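Local coordinates for chromosome partition protein Smc (Pyrococcus yayanosii, PDB 5XEI), which probably drives chromosome condensation and partitioning as a DNA-binding SMC ATPase, whose head domain and adjoining coiled coil make up this construct, at residues M1-K6 and Y85-D90; V21-K26 and A489-G494; S37-I42 and I479-V484; A133-E138 and P442-L447; V143-I148 and F448-A453. All coordinates share one frame; numbering follows the deposited sequence.

All five contacts lie in the ABC-type ATPase head, on the same side of the chain's centre. Interactions 3 and 5 sit closest to the predicted ATP site, their centres about 11 Å apart: the first holds most of the P-loop residues, and the second brings Asp449 to about 3 Å from Ser40, side chain to side chain. Interaction 4 feeds the same strand, 445-449, from its other end and touches interaction 1 through Met1 and Met134. Interactions 1 and 2 share the antiparallel sheet, where strands 3-10 and 20-23 are neighbours. Interaction 2 then joins that sheet to the mixed one, its centre about 12 Å from that of interaction 3, where Ile22 touches Ile42.

Interaction 1 (M1-K6 and Y85-D90); sequences MPYIEK and YFNNED
Ile4 with Phe86 and Lys6 with Tyr85 are antiparallel pairs in the antiparallel sheet of the SMC head, and a classic beta bulge, with Glu5 and Lys6 both facing Tyr85, shifts the register between them. The backbone donors are met in turn. Asn87 N gives a nearly straight bond to Tyr3 O (2.8 Å, 171° at the hydrogen). At the bulge Tyr85 is used from both ends, its O accepting from Glu5 N at 2.6 Å and its N donating to Lys6 O at 3.1 Å. The bond from Tyr3 N to Asn87 O is weak. At the N terminus, Met1 N forms a salt bridge with Asp90 OD2 (2.8 Å), coming in from above the carboxylate plane.

Asn87 uses both ends of its amide. With CG anti to the backbone N (chi1 -179°), ND2 reaches Glu5 OE1 at 3.1 Å, the acceptor lying in the amide plane while the donor sits well above the carboxylate. OD1 takes Glu89 N in an Asx turn, and a weak second bond runs from ND2 to Glu89 OE2. Asn87 CB rests over one face of the Tyr3 ring. Outside the two segments, Ile4 N donates to Gln475 OE1, the amide of Asn88 is satisfied by Phe93 N and Glu97 O, and the Tyr85 hydroxyl pairs with Glu8. Lys6 stretches across Tyr85: NZ makes a cation-pi contact, and CE stands 3.4 Å from the ring centroid, almost straight above it.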
# COMPACT_ATOMS: atom_id res chain seq x y z
N MET A 1 1.32 27.34 -2.25
CA MET A 1 -0.06 26.99 -1.90
C MET A 1 -1.09 27.95 -2.53
O MET A 1 -0.82 29.15 -2.66
CB MET A 1 -0.23 26.95 -0.36
CG MET A 1 0.59 25.85 0.30
SD MET A 1 0.72 24.32 -0.70
CE MET A 1 -0.98 23.74 -0.79
N PRO A 2 -2.29 27.40 -2.92
CA PRO A 2 -3.37 28.27 -3.41
C PRO A 2 -3.85 29.25 -2.34
O PRO A 2 -3.27 29.30 -1.25
CB PRO A 2 -4.47 27.28 -3.80
CG PRO A 2 -3.77 26.00 -4.02
CD PRO A 2 -2.65 25.98 -3.02
N TYR A 3 -4.90 30.01 -2.63
CA TYR A 3 -5.47 30.88 -1.62
C TYR A 3 -6.82 31.41 -2.12
O TYR A 3 -7.04 31.55 -3.33
CB TYR A 3 -4.53 32.04 -1.27
CG TYR A 3 -4.32 33.03 -2.39
CD1 TYR A 3 -5.16 34.13 -2.53
CD2 TYR A 3 -3.29 32.87 -3.31
CE1 TYR A 3 -5.00 35.04 -3.54
CE2 TYR A 3 -3.11 33.78 -4.34
CZ TYR A 3 -3.97 34.87 -4.45
OH TYR A 3 -3.83 35.80 -5.45
N ILE A 4 -7.71 31.70 -1.18
CA ILE A 4 -9.09 32.04 -1.50
C ILE A 4 -9.13 33.45 -2.07
O ILE A 4 -8.85 34.43 -1.36
CB ILE A 4 -9.97 31.93 -0.26
CG1 ILE A 4 -9.85 30.53 0.34
CG2 ILE A 4 -11.40 32.29 -0.63
CD1 ILE A 4 -10.35 30.42 1.76
N GLU A 5 -9.51 33.57 -3.34
CA GLU A 5 -9.68 34.90 -3.92
C GLU A 5 -10.99 35.53 -3.49
O GLU A 5 -11.05 36.74 -3.27
CB GLU A 5 -9.60 34.83 -5.45
CG GLU A 5 -8.55 33.83 -5.92
CD GLU A 5 -8.41 33.75 -7.44
OE1 GLU A 5 -7.51 34.41 -8.02
OE2 GLU A 5 -9.21 33.00 -8.06
N LYS A 6 -12.05 34.73 -3.36
CA LYS A 6 -13.33 35.29 -2.91
C LYS A 6 -14.29 34.17 -2.56
O LYS A 6 -14.05 32.98 -2.82
CB LYS A 6 -13.95 36.18 -3.98
CG LYS A 6 -14.47 35.39 -5.16
CD LYS A 6 -14.97 36.32 -6.24
CE LYS A 6 -15.30 35.54 -7.50
NZ LYS A 6 -15.86 36.40 -8.59
N TYR A 85 -13.58 30.49 -4.59
CA TYR A 85 -12.65 30.68 -5.69
C TYR A 85 -11.23 30.69 -5.14
O TYR A 85 -10.90 31.54 -4.32
CB TYR A 85 -12.92 31.98 -6.42
CG TYR A 85 -14.28 32.05 -7.05
CD1 TYR A 85 -15.44 32.20 -6.28
CD2 TYR A 85 -14.41 32.01 -8.43
CE1 TYR A 85 -16.69 32.29 -6.89
CE2 TYR A 85 -15.64 32.09 -9.03
CZ TYR A 85 -16.77 32.23 -8.27
OH TYR A 85 -17.97 32.31 -8.92
N PHE A 86 -10.41 29.75 -5.61
CA PHE A 86 -9.01 29.64 -5.23
C PHE A 86 -8.11 30.08 -6.37
O PHE A 86 -8.36 29.77 -7.54
CB PHE A 86 -8.62 28.22 -4.87
CG PHE A 86 -9.31 27.70 -3.67
CD1 PHE A 86 -8.79 27.91 -2.42
CD2 PHE A 86 -10.46 26.95 -3.79
CE1 PHE A 86 -9.42 27.40 -1.30
CE2 PHE A 86 -11.09 26.44 -2.68
CZ PHE A 86 -10.57 26.67 -1.44
N ASN A 87 -7.04 30.79 -6.02
CA ASN A 87 -5.99 31.11 -6.97
C ASN A 87 -5.01 29.95 -6.99
O ASN A 87 -4.40 29.64 -5.96
CB ASN A 87 -5.28 32.41 -6.61
CG ASN A 87 -4.21 32.77 -7.61
OD1 ASN A 87 -3.13 32.18 -7.60
ND2 ASN A 87 -4.50 33.71 -8.49
N ASN A 88 -4.85 29.32 -8.15
CA ASN A 88 -4.03 28.13 -8.30
C ASN A 88 -2.82 28.37 -9.20
O ASN A 88 -2.27 27.42 -9.76
CB ASN A 88 -4.87 26.98 -8.86
CG ASN A 88 -4.27 25.65 -8.55
OD1 ASN A 88 -3.67 25.48 -7.49
ND2 ASN A 88 -4.40 24.71 -9.46
N GLU A 89 -2.38 29.63 -9.34
CA GLU A 89 -1.22 29.94 -10.17
C GLU A 89 0.03 29.22 -9.71
O GLU A 89 1.04 29.25 -10.42
CB GLU A 89 -0.93 31.45 -10.18
CG GLU A 89 -1.91 32.31 -10.97
CD GLU A 89 -1.70 33.82 -10.76
OE1 GLU A 89 -0.62 34.23 -10.26
OE2 GLU A 89 -2.63 34.61 -11.09
N ASP A 90 -0.00 28.59 -8.53
CA ASP A 90 1.08 27.76 -8.04
C ASP A 90 0.80 26.27 -8.20
O ASP A 90 1.63 25.45 -7.80
CB ASP A 90 1.34 28.08 -6.57
CG ASP A 90 0.31 27.46 -5.65
OD1 ASP A 90 -0.89 27.84 -5.73
OD2 ASP A 90 0.70 26.58 -4.86

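Interaction 2 (V21-K26 and A489-G494); sequences VIPFSK and ADKIIG
Lys491 and Ser25 face each other where two sheets of the ABC-type head meet: strand 20-23 is an edge of the antiparallel sheet, and strand 491-498 belongs to the mixed sheet that carries the P-loop. No hydrogen bond crosses between the segments, and the 265 Å² buried here is packing. Lys491 gives up 66 Å² of it, Ser25 56 Å² and Ile493 48 Å².

Lys491 and Ser25 point their CB atoms at one another, 4.0 Å apart. From there the lysine runs along residues 23-25, and a bend at its third torsion (chi3 -68°) turns the end across Pro23 at about a right angle. Its CD lies 3.7 Å from Pro23 O, and NZ comes to 3.6 Å from Pro23 CG. With Lys491 replaced, an alanine here would probably leave Pro23 O without the methylene packed beside it and the Pro23 ring without the ammonium end that crosses it.

Ser25 presses on Asp490 as well, OG standing 3.7 Å from Asp490 CB. The hydroxyl finds its polar partner in Gly27 N, while Ser25 N and O are bonded to Thr29 and Gln475, so this residue is tied to its own turn and to the strands behind it. Lys491 is held by backbone bonding with Ala30 of the neighbouring strand 28-32. Ile493, two residues further on, crosses Pro23 obliquely on the side of the ring atom CD, where Ile493 CD1 lies 4.1 Å from Pro23 CD.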
# COMPACT_ATOMS: atom_id res chain seq x y z
N VAL A 21 -20.87 38.57 -2.62
CA VAL A 21 -19.49 38.29 -3.02
C VAL A 21 -18.54 38.90 -1.99
O VAL A 21 -18.52 40.12 -1.78
CB VAL A 21 -19.18 38.83 -4.42
CG1 VAL A 21 -17.73 38.56 -4.75
CG2 VAL A 21 -20.12 38.19 -5.44
N ILE A 22 -17.74 38.05 -1.35
CA ILE A 22 -16.88 38.49 -0.28
C ILE A 22 -15.43 38.34 -0.76
O ILE A 22 -14.94 37.21 -0.92
CB ILE A 22 -17.14 37.70 1.00
CG1 ILE A 22 -18.63 37.82 1.33
CG2 ILE A 22 -16.23 38.19 2.12
CD1 ILE A 22 -19.07 37.03 2.53
N PRO A 23 -14.73 39.43 -1.04
CA PRO A 23 -13.36 39.34 -1.53
C PRO A 23 -12.38 39.31 -0.37
O PRO A 23 -12.61 39.88 0.70
CB PRO A 23 -13.22 40.62 -2.35
CG PRO A 23 -14.05 41.62 -1.53
CD PRO A 23 -15.15 40.83 -0.84
N PHE A 24 -11.26 38.63 -0.59
CA PHE A 24 -10.32 38.33 0.47
C PHE A 24 -8.93 38.84 0.11
O PHE A 24 -8.44 38.58 -1.00
CB PHE A 24 -10.27 36.83 0.75
CG PHE A 24 -11.46 36.34 1.50
CD1 PHE A 24 -11.85 36.96 2.68
CD2 PHE A 24 -12.20 35.28 1.03
CE1 PHE A 24 -12.94 36.52 3.38
CE2 PHE A 24 -13.30 34.84 1.72
CZ PHE A 24 -13.67 35.46 2.90
N SER A 25 -8.32 39.57 1.03
CA SER A 25 -6.90 39.88 0.94
C SER A 25 -6.09 38.58 0.87
O SER A 25 -6.46 37.56 1.46
CB SER A 25 -6.48 40.73 2.15
OG SER A 25 -5.07 40.84 2.28
N LYS A 26 -4.99 38.63 0.10
CA LYS A 26 -4.05 37.51 0.09
C LYS A 26 -3.42 37.31 1.46
O LYS A 26 -3.03 36.18 1.79
CB LYS A 26 -2.97 37.74 -0.96
CG LYS A 26 -2.10 36.51 -1.26
CD LYS A 26 -0.87 36.93 -2.09
CE LYS A 26 -0.30 35.81 -2.94
NZ LYS A 26 0.51 36.38 -4.07
N ALA A 489 -5.02 44.31 10.27
CA ALA A 489 -5.47 43.67 9.05
C ALA A 489 -5.09 44.52 7.84
O ALA A 489 -4.94 45.74 7.94
CB ALA A 489 -6.98 43.45 9.08
N ASP A 490 -4.87 43.84 6.72
CA ASP A 490 -4.68 44.53 5.44
C ASP A 490 -6.01 44.99 4.87
O ASP A 490 -6.05 45.98 4.13
CB ASP A 490 -4.00 43.61 4.42
CG ASP A 490 -2.75 42.92 4.96
OD1 ASP A 490 -2.78 42.42 6.11
OD2 ASP A 490 -1.74 42.88 4.23
N LYS A 491 -7.07 44.25 5.15
CA LYS A 491 -8.42 44.54 4.68
C LYS A 491 -9.39 44.22 5.81
O LYS A 491 -9.15 43.30 6.60
CB LYS A 491 -8.77 43.73 3.43
CG LYS A 491 -10.28 43.57 3.20
CD LYS A 491 -10.62 42.78 1.92
CE LYS A 491 -10.24 43.56 0.68
NZ LYS A 491 -10.87 43.01 -0.54
N ILE A 492 -10.46 45.01 5.91
CA ILE A 492 -11.52 44.80 6.87
C ILE A 492 -12.83 44.66 6.11
O ILE A 492 -13.14 45.48 5.24
CB ILE A 492 -11.61 45.94 7.90
CG1 ILE A 492 -10.25 46.14 8.58
CG2 ILE A 492 -12.67 45.65 8.94
CD1 ILE A 492 -10.07 47.53 9.18
N ILE A 493 -13.58 43.60 6.42
CA ILE A 493 -14.92 43.37 5.90
C ILE A 493 -15.87 43.59 7.07
O ILE A 493 -15.71 42.98 8.13
CB ILE A 493 -15.08 41.95 5.32
CG1 ILE A 493 -14.19 41.71 4.09
CG2 ILE A 493 -16.54 41.64 5.03
CD1 ILE A 493 -14.54 42.54 2.89
N GLY A 494 -16.87 44.45 6.87
CA GLY A 494 -17.89 44.68 7.87
C GLY A 494 -19.12 43.85 7.58
O GLY A 494 -19.48 43.62 6.42

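Interaction 3 (S37-I42 and I479-V484); sequences SGKSNI and ITLRDV
Lys39 lies across Ile479 at a slant, its aliphatic run laid over the isoleucine's CG2 methyl. The lysine belongs to the P-loop (Walker A motif) of the predicted ATP site, and Ile479 sits near the end of the neighbouring central strand 475-480. CG of Lys39 falls between the backbone N and the carbonyl carbon (chi1 51°), which swings the chain toward that strand. Ile479 CG2 then touches three methylenes in succession, the nearest being Lys39 CG at 3.7 Å. Farther out, Lys39 CE reaches Thr480 O, also at 3.7 Å. A turn at the fourth torsion carries NZ back to its own loop, where it makes a weak hydrogen bond to Ala34 O.

The other arm of Ile479 points under the loop: CD1 stands 3.7 Å from Lys39 O and 4.0 Å from Ser40 CA. Beyond it, Thr480 OG1 accepts from Arg482 N in an ST turn and also bonds Asp452.

No hydrogen bond joins the two segments. The isoleucine supplies a greasy floor for the methylenes of Lys39, consistent with a lysine whose ammonium is reserved for the phosphates of a nucleotide.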
# COMPACT_ATOMS: atom_id res chain seq x y z
N SER A 37 -24.45 39.81 14.28
CA SER A 37 -24.47 40.37 12.94
C SER A 37 -24.41 39.29 11.90
O SER A 37 -24.58 39.58 10.71
CB SER A 37 -23.29 41.31 12.74
OG SER A 37 -22.08 40.56 12.67
N GLY A 38 -24.12 38.05 12.32
CA GLY A 38 -23.95 36.93 11.42
C GLY A 38 -22.59 36.86 10.77
O GLY A 38 -22.45 36.24 9.71
N LYS A 39 -21.58 37.52 11.36
CA LYS A 39 -20.25 37.46 10.77
C LYS A 39 -19.71 36.03 10.77
O LYS A 39 -18.94 35.65 9.89
CB LYS A 39 -19.32 38.42 11.50
CG LYS A 39 -19.29 38.28 13.03
CD LYS A 39 -18.36 39.33 13.70
CE LYS A 39 -18.09 39.03 15.18
NZ LYS A 39 -19.33 38.81 15.98
N SER A 40 -20.15 35.19 11.71
CA SER A 40 -19.57 33.86 11.86
C SER A 40 -20.13 32.86 10.86
O SER A 40 -19.51 31.82 10.61
CB SER A 40 -19.82 33.36 13.27
OG SER A 40 -19.55 34.37 14.23
N ASN A 41 -21.28 33.15 10.28
CA ASN A 41 -21.81 32.29 9.25
C ASN A 41 -20.92 32.24 8.02
O ASN A 41 -21.07 31.33 7.19
CB ASN A 41 -23.23 32.75 8.89
CG ASN A 41 -24.19 32.62 10.07
OD1 ASN A 41 -24.17 31.64 10.84
ND2 ASN A 41 -25.07 33.59 10.19
N ILE A 42 -19.97 33.17 7.90
CA ILE A 42 -19.02 33.07 6.80
C ILE A 42 -18.06 31.91 7.03
O ILE A 42 -17.82 31.09 6.13
CB ILE A 42 -18.29 34.41 6.61
CG1 ILE A 42 -19.25 35.40 5.95
CG2 ILE A 42 -17.02 34.23 5.80
CD1 ILE A 42 -18.94 36.89 6.31
N ILE A 479 -12.38 36.38 12.10
CA ILE A 479 -13.70 36.89 12.43
C ILE A 479 -13.67 37.37 13.88
O ILE A 479 -13.62 36.56 14.81
CB ILE A 479 -14.80 35.84 12.23
CG1 ILE A 479 -14.72 35.20 10.86
CG2 ILE A 479 -16.19 36.45 12.42
CD1 ILE A 479 -15.69 34.05 10.73
N THR A 480 -13.72 38.68 14.07
CA THR A 480 -13.41 39.25 15.36
C THR A 480 -14.25 40.51 15.57
O THR A 480 -14.96 40.97 14.66
CB THR A 480 -11.92 39.57 15.49
OG1 THR A 480 -11.64 40.05 16.80
CG2 THR A 480 -11.50 40.64 14.50
N LEU A 481 -14.16 41.06 16.77
CA LEU A 481 -14.71 42.38 17.05
C LEU A 481 -13.74 43.25 17.84
O LEU A 481 -14.09 44.38 18.20
CB LEU A 481 -16.05 42.23 17.79
CG LEU A 481 -15.91 41.34 19.01
CD1 LEU A 481 -15.67 42.20 20.24
CD2 LEU A 481 -17.11 40.43 19.16
N ARG A 482 -12.53 42.76 18.09
CA ARG A 482 -11.54 43.43 18.92
C ARG A 482 -10.69 44.38 18.08
O ARG A 482 -10.16 44.00 17.03
CB ARG A 482 -10.65 42.40 19.61
CG ARG A 482 -11.42 41.19 20.11
CD ARG A 482 -12.20 41.50 21.38
NE ARG A 482 -11.32 41.95 22.46
CZ ARG A 482 -10.73 41.15 23.33
NH1 ARG A 482 -10.90 39.83 23.26
NH2 ARG A 482 -9.95 41.65 24.29
N ASP A 483 -10.57 45.62 18.56
CA ASP A 483 -10.01 46.69 17.73
C ASP A 483 -8.53 46.45 17.43
O ASP A 483 -8.06 46.79 16.34
CB ASP A 483 -10.22 48.04 18.41
CG ASP A 483 -11.67 48.23 18.88
OD1 ASP A 483 -11.93 48.02 20.09
OD2 ASP A 483 -12.55 48.56 18.04
N VAL A 484 -7.80 45.86 18.38
CA VAL A 484 -6.39 45.60 18.14
C VAL A 484 -6.22 44.61 16.99
O VAL A 484 -5.30 44.73 16.17
CB VAL A 484 -5.72 45.08 19.43
CG1 VAL A 484 -4.21 45.20 19.31
CG2 VAL A 484 -6.24 45.83 20.65

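Interaction 4 (A133-E138 and P442-L447); sequences AMISPE and PAPFYL
A Schellman motif closes helix 123-132, and its residues Met134 and Ile135 pack on the proline-rich entry to strand 445-449. Met134, with positive phi, is the C-prime residue: Ile135 N bonds back to Leu130 O and Met134 N to Ser131 O.

Ile135 works with both of its branches. CD1 lies against the pyrrolidine ring of Pro444, 3.6 Å from CG, the two side chains passing at a slant. CG2, on the other branch, comes to 4.2 Å from Phe445 CE1, with the side chains nearly perpendicular. CG of Met134 sits between the backbone N and the carbonyl carbon (chi1 65°), and the chain bends again at the next torsion, which brings its methyl CE alongside the carbonyl of Pro442 and within 4.4 Å of Pro444 CD. The carbonyl O of Met134 stands 3.9 Å from Pro444 CD, and Met1 packs on the thioether end of Met134.

Within the proline side, Ala443 N donates to Tyr446 OH at 2.9 Å, and that hydroxyl is bonded in turn to Tyr140. No hydrogen bond crosses the contact itself. It is buried hydrophobic packing between a helix-ending loop and the start of a strand whose hydrophobic run leads to Asp449 and Glu450, the pattern of the Walker B strand in ABC-type ATPases.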
# COMPACT_ATOMS: atom_id res chain seq x y z
N ALA A 133 -4.42 19.08 -2.47
CA ALA A 133 -3.92 20.43 -2.22
C ALA A 133 -3.66 20.69 -0.74
O ALA A 133 -3.44 21.84 -0.34
CB ALA A 133 -4.90 21.47 -2.78
N MET A 134 -3.68 19.62 0.06
CA MET A 134 -3.63 19.68 1.52
C MET A 134 -4.41 20.86 2.08
O MET A 134 -4.00 21.51 3.04
CB MET A 134 -2.17 19.69 2.02
CG MET A 134 -1.32 20.90 1.65
SD MET A 134 -0.24 21.41 2.99
CE MET A 134 0.48 22.89 2.33
N ILE A 135 -5.56 21.15 1.47
CA ILE A 135 -6.50 22.11 2.03
C ILE A 135 -7.10 21.52 3.29
O ILE A 135 -7.76 20.46 3.24
CB ILE A 135 -7.60 22.47 1.03
CG1 ILE A 135 -7.02 23.09 -0.23
CG2 ILE A 135 -8.63 23.38 1.69
CD1 ILE A 135 -6.88 24.57 -0.17
N SER A 136 -6.90 22.19 4.43
CA SER A 136 -7.50 21.77 5.69
C SER A 136 -7.11 20.35 6.10
O SER A 136 -7.95 19.44 6.06
CB SER A 136 -9.03 21.95 5.62
OG SER A 136 -9.72 21.10 6.53
N PRO A 137 -5.82 20.11 6.48
CA PRO A 137 -5.43 18.80 7.06
C PRO A 137 -6.03 18.55 8.44
O PRO A 137 -5.67 19.21 9.42
CB PRO A 137 -3.89 18.88 7.15
CG PRO A 137 -3.49 20.05 6.27
CD PRO A 137 -4.66 21.00 6.28
N GLU A 138 -6.95 17.58 8.52
CA GLU A 138 -7.79 17.38 9.71
C GLU A 138 -8.53 18.66 10.11
O GLU A 138 -8.99 18.78 11.25
CB GLU A 138 -6.96 16.85 10.89
CG GLU A 138 -5.96 15.78 10.47
CD GLU A 138 -6.29 14.40 10.99
OE1 GLU A 138 -5.44 13.50 10.80
OE2 GLU A 138 -7.37 14.21 11.59
N PRO A 442 3.17 25.71 5.78
CA PRO A 442 1.98 26.59 5.70
C PRO A 442 0.83 25.93 4.96
O PRO A 442 1.00 25.43 3.85
CB PRO A 442 2.50 27.81 4.93
CG PRO A 442 3.98 27.63 4.75
CD PRO A 442 4.28 26.18 4.94
N ALA A 443 -0.35 25.92 5.59
CA ALA A 443 -1.56 25.60 4.85
C ALA A 443 -1.95 26.79 3.96
O ALA A 443 -1.54 27.93 4.22
CB ALA A 443 -2.69 25.27 5.82
N PRO A 444 -2.75 26.55 2.90
CA PRO A 444 -3.10 27.66 1.99
C PRO A 444 -3.80 28.83 2.67
O PRO A 444 -3.58 29.99 2.29
CB PRO A 444 -4.02 26.98 0.96
CG PRO A 444 -3.60 25.57 0.98
CD PRO A 444 -3.27 25.26 2.41
N PHE A 445 -4.65 28.57 3.65
CA PHE A 445 -5.22 29.64 4.44
C PHE A 445 -5.52 29.11 5.82
O PHE A 445 -5.56 27.89 6.05
CB PHE A 445 -6.51 30.18 3.81
CG PHE A 445 -7.64 29.21 3.91
CD1 PHE A 445 -7.81 28.23 2.95
CD2 PHE A 445 -8.49 29.23 5.01
CE1 PHE A 445 -8.82 27.31 3.05
CE2 PHE A 445 -9.50 28.30 5.13
CZ PHE A 445 -9.66 27.34 4.15
N TYR A 446 -5.76 30.05 6.75
CA TYR A 446 -6.23 29.78 8.10
C TYR A 446 -7.51 30.58 8.35
O TYR A 446 -7.64 31.73 7.91
CB TYR A 446 -5.13 30.15 9.14
CG TYR A 446 -3.90 29.31 8.94
CD1 TYR A 446 -2.97 29.65 7.96
CD2 TYR A 446 -3.68 28.16 9.69
CE1 TYR A 446 -1.86 28.87 7.73
CE2 TYR A 446 -2.56 27.36 9.48
CZ TYR A 446 -1.66 27.72 8.50
OH TYR A 446 -0.55 26.95 8.26
N LEU A 447 -8.46 29.98 9.06
CA LEU A 447 -9.70 30.65 9.41
C LEU A 447 -9.85 30.68 10.92
O LEU A 447 -9.97 29.63 11.56
CB LEU A 447 -10.90 29.95 8.80
CG LEU A 447 -12.26 30.52 9.21
CD1 LEU A 447 -12.38 31.94 8.71
CD2 LEU A 447 -13.41 29.63 8.67

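Interaction 5 (V143-I148 and F448-A453); sequences VLQGDI and FDEIDA
Val143 and Phe448 form a parallel bridge, and Asp449 N donates to Val143 O at 3.2 Å, nearly in line with the carbonyl. Next to the bridge, Val143 CG2 meets the edge of the Phe448 ring, 3.4 Å from CE1. Two residues on, the amide of Gln145 crosses the carboxylate of Asp449, planes 66° apart, with a weak hydrogen bond from NE2 to OD1 (3.3 Å). Glu450 bends at its second torsion (chi2 -79°), which sets its carboxylate beside Gln145, the amide and carboxylate planes standing nearly upright to each other; Glu450 OE2 comes close to Gln145 N, but at too poor an angle for a hydrogen bond. With an alanine in place of Glu450, Gln145 would probably lose the carboxylate beside its side chain and be freer to turn.

The next layer is hydrophobic. Ile451 CG2 is shared by Val143 CG1 and Ile148 CD1, each 4.1 Å away, and helix 424-440 closes over Ile451 and Phe448 through Leu431.

Gln145 is placed by a type II beta turn from Leu144 to Asp147, with Asp147 N bonded to Leu144 O at 3.0 Å, and Asp147 OD2 reaches back to Leu144 N.

Asp449 ends the Walker B strand and Glu450 follows it, while Gln145 fits the Q-loop glutamine of ABC ATPases. The carboxylate of Asp449, the hydroxyl of the P-loop residue Ser40 and the nearby Gln145 side chain are consistent with a site built to take magnesium with ATP.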
# COMPACT_ATOMS: atom_id res chain seq x y z
N VAL A 143 -10.45 26.99 12.41
CA VAL A 143 -10.73 27.12 13.84
C VAL A 143 -12.05 27.85 14.04
O VAL A 143 -12.09 29.08 14.14
CB VAL A 143 -9.60 27.84 14.57
CG1 VAL A 143 -9.66 27.54 16.04
CG2 VAL A 143 -8.29 27.43 14.01
N LEU A 144 -13.13 27.09 14.12
CA LEU A 144 -14.49 27.57 14.35
C LEU A 144 -14.82 27.50 15.84
O LEU A 144 -14.05 27.00 16.65
CB LEU A 144 -15.48 26.74 13.53
CG LEU A 144 -15.66 27.14 12.08
CD1 LEU A 144 -16.12 28.59 11.98
CD2 LEU A 144 -14.39 26.95 11.30
N GLN A 145 -16.00 28.00 16.20
CA GLN A 145 -16.38 28.03 17.61
C GLN A 145 -16.42 26.60 18.17
O GLN A 145 -16.92 25.68 17.53
CB GLN A 145 -17.72 28.76 17.79
CG GLN A 145 -17.95 29.91 16.77
CD GLN A 145 -19.12 30.88 17.08
OE1 GLN A 145 -19.97 30.62 17.93
NE2 GLN A 145 -19.12 32.03 16.40
N GLY A 146 -15.83 26.42 19.36
CA GLY A 146 -15.73 25.11 19.98
C GLY A 146 -14.60 24.23 19.48
O GLY A 146 -14.36 23.16 20.08
N ASP A 147 -13.89 24.61 18.42
CA ASP A 147 -12.78 23.78 17.96
C ASP A 147 -11.65 23.74 18.98
O ASP A 147 -11.04 22.68 19.19
CB ASP A 147 -12.26 24.28 16.61
CG ASP A 147 -12.94 23.60 15.43
OD1 ASP A 147 -12.67 22.39 15.20
OD2 ASP A 147 -13.72 24.27 14.71
N ILE A 148 -11.35 24.87 19.64
CA ILE A 148 -10.29 24.88 20.66
C ILE A 148 -10.62 23.90 21.77
O ILE A 148 -9.76 23.15 22.23
CB ILE A 148 -10.09 26.30 21.23
CG1 ILE A 148 -9.64 27.27 20.14
CG2 ILE A 148 -9.07 26.27 22.36
CD1 ILE A 148 -9.43 28.66 20.65
N PHE A 448 -9.86 31.88 11.49
CA PHE A 448 -10.00 32.09 12.92
C PHE A 448 -11.28 32.88 13.15
O PHE A 448 -11.32 34.09 12.95
CB PHE A 448 -8.81 32.84 13.51
CG PHE A 448 -7.52 32.09 13.46
CD1 PHE A 448 -7.48 30.71 13.28
CD2 PHE A 448 -6.30 32.78 13.57
CE1 PHE A 448 -6.25 30.03 13.22
CE2 PHE A 448 -5.08 32.11 13.51
CZ PHE A 448 -5.06 30.73 13.32
N ASP A 449 -12.32 32.20 13.57
CA ASP A 449 -13.49 32.88 14.08
C ASP A 449 -13.26 32.93 15.58
O ASP A 449 -12.59 32.05 16.10
CB ASP A 449 -14.73 32.08 13.73
CG ASP A 449 -15.99 32.79 14.11
OD1 ASP A 449 -17.06 32.26 13.78
OD2 ASP A 449 -15.90 33.91 14.68
N GLU A 450 -13.87 33.91 16.29
CA GLU A 450 -13.58 34.20 17.71
C GLU A 450 -12.09 34.05 18.08
O GLU A 450 -11.26 34.81 17.58
CB GLU A 450 -14.42 33.35 18.69
CG GLU A 450 -14.15 31.87 18.60
CD GLU A 450 -14.84 31.22 17.43
OE1 GLU A 450 -15.72 31.81 16.76
OE2 GLU A 450 -14.33 30.16 17.01
N ILE A 451 -11.76 33.10 18.98
CA ILE A 451 -10.46 32.75 19.57
C ILE A 451 -9.85 33.90 20.37
O ILE A 451 -8.98 33.68 21.21
CB ILE A 451 -9.42 32.21 18.55
CG1 ILE A 451 -8.66 33.33 17.85
CG2 ILE A 451 -10.05 31.29 17.55
CD1 ILE A 451 -7.61 32.80 16.88
N ASP A 452 -10.29 35.13 20.11
CA ASP A 452 -9.93 36.22 21.00
C ASP A 452 -10.95 36.42 22.11
O ASP A 452 -10.73 37.26 23.00
CB ASP A 452 -9.75 37.51 20.20
CG ASP A 452 -10.77 37.67 19.09
OD1 ASP A 452 -11.95 37.27 19.28
OD2 ASP A 452 -10.38 38.20 18.02
N ALA A 453 -12.04 35.65 22.09
CA ALA A 453 -13.11 35.79 23.07
C ALA A 453 -12.63 35.66 24.51
O ALA A 453 -13.32 36.14 25.41
CB ALA A 453 -14.19 34.74 22.79